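Local atomic coordinates of putative type I restriction enzyme R protein (Bacteroides fragilis NCTC 9343, PDB entry 3EVY), a protein that probably serves as the R subunit of a type I restriction enzyme, needed for its nuclease and ATPase activities, and is represented here by a C-terminal-region fragment. Residues Lys11-Glu14 and Lys15-Arg19. Numbering follows the deposited sequence.
Sequences KPYE and KLVER
The amides of K15, L16, V17 and E18 bond in turn to the carbonyl oxygens of K11, P12, Y13 and E14, four successive i to i+4 bonds that identify the first turns of helix 12-30; the first, K15 N to K11 O, spans 3.0 Å and is almost straight at 173°. K11 holds the N-cap position, and its backbone N donates to E14 OE2 at 2.7 Å, on the anti lone pair of the carboxylate. This bond brings the side chain of the third residue after the cap back to the cap amide, one half of a capping box. E14 reaches it with CG beside its own backbone N (chi1 -55°) and the chain extended beyond.

On another side of the helix, V17 CG2 lies over one face of the Y13 ring, 3.8 Å from the centroid and 21° off the normal, a CH-pi contact displaced toward CZ and CE2. The Y13 hydroxyl hydrogen-bonds to D73 and to the D70 amide, which anchors the ring's far end. K15 lays CE alongside P12, 3.7 Å from its CA, while L16 CG sits 3.5 Å from P12 O and packs against L59 and V63 of helix 43-63.

Chemically, a carboxylate at the N-terminal end would probably interact favourably with the helix dipole, while Y13 ties this first turn to the loop carrying D70 and D73.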
# COMPACT_ATOMS: atom_id res chain seq x y z
N LYS A 11 8.08 17.28 10.78
CA LYS A 11 7.97 16.26 11.83
C LYS A 11 7.96 14.83 11.27
O LYS A 11 7.47 14.57 10.14
CB LYS A 11 6.68 16.48 12.61
CG LYS A 11 6.58 17.88 13.19
CD LYS A 11 5.29 18.00 13.95
CE LYS A 11 5.06 16.70 14.76
NZ LYS A 11 3.63 16.53 15.11
N PRO A 12 8.49 13.89 12.06
CA PRO A 12 8.57 12.46 11.70
C PRO A 12 7.30 11.93 10.98
O PRO A 12 7.44 11.30 9.93
CB PRO A 12 8.76 11.77 13.06
CG PRO A 12 9.53 12.76 13.84
CD PRO A 12 8.87 14.11 13.46
N TYR A 13 6.11 12.22 11.52
CA TYR A 13 4.85 11.76 10.94
C TYR A 13 4.59 12.23 9.51
O TYR A 13 4.09 11.49 8.67
CB TYR A 13 3.67 12.20 11.79
CG TYR A 13 2.31 11.84 11.20
CD1 TYR A 13 1.77 10.55 11.32
CD2 TYR A 13 1.55 12.80 10.54
CE1 TYR A 13 0.53 10.26 10.81
CE2 TYR A 13 0.29 12.46 9.99
CZ TYR A 13 -0.20 11.21 10.14
OH TYR A 13 -1.47 10.94 9.64
N GLU A 14 4.87 13.50 9.29
CA GLU A 14 4.65 14.18 8.03
C GLU A 14 5.59 13.63 7.01
O GLU A 14 5.15 13.34 5.88
CB GLU A 14 4.94 15.69 8.20
CG GLU A 14 4.11 16.34 9.37
CD GLU A 14 4.47 17.81 9.67
OE1 GLU A 14 3.51 18.64 9.60
OE2 GLU A 14 5.66 18.12 9.98
N LYS A 15 6.86 13.44 7.40
CA LYS A 15 7.86 12.74 6.55
C LYS A 15 7.38 11.38 6.07
O LYS A 15 7.48 11.07 4.88
CB LYS A 15 9.21 12.55 7.28
CG LYS A 15 10.24 13.68 7.07
CD LYS A 15 11.52 13.47 7.92
CE LYS A 15 11.24 13.63 9.41
NZ LYS A 15 12.29 13.04 10.30
N LEU A 16 6.92 10.53 6.98
CA LEU A 16 6.48 9.19 6.59
C LEU A 16 5.19 9.22 5.70
O LEU A 16 4.99 8.32 4.88
CB LEU A 16 6.23 8.31 7.82
CG LEU A 16 7.38 8.00 8.81
CD1 LEU A 16 6.84 7.66 10.29
CD2 LEU A 16 8.23 6.83 8.30
N VAL A 17 4.29 10.16 5.97
CA VAL A 17 3.07 10.30 5.15
C VAL A 17 3.46 10.64 3.72
O VAL A 17 2.92 10.06 2.79
CB VAL A 17 2.08 11.37 5.71
CG1 VAL A 17 1.01 11.81 4.67
CG2 VAL A 17 1.41 10.88 6.99
N GLU A 18 4.45 11.53 3.55
CA GLU A 18 4.92 11.91 2.22
C GLU A 18 5.53 10.72 1.47
O GLU A 18 5.20 10.49 0.32
CB GLU A 18 5.97 13.02 2.35
CG GLU A 18 6.48 13.46 0.99
CD GLU A 18 7.53 14.55 1.12
OE1 GLU A 18 7.43 15.37 2.08
OE2 GLU A 18 8.46 14.55 0.27
N ARG A 19 6.43 9.98 2.11
CA ARG A 19 6.92 8.71 1.60
C ARG A 19 5.77 7.72 1.24
O ARG A 19 5.84 7.03 0.22
CB ARG A 19 7.80 7.99 2.63
CG ARG A 19 9.26 8.37 2.60
CD ARG A 19 10.02 7.91 3.88
NE ARG A 19 10.12 6.45 3.90
CZ ARG A 19 10.43 5.73 4.98
NH1 ARG A 19 10.72 6.34 6.12
NH2 ARG A 19 10.47 4.41 4.89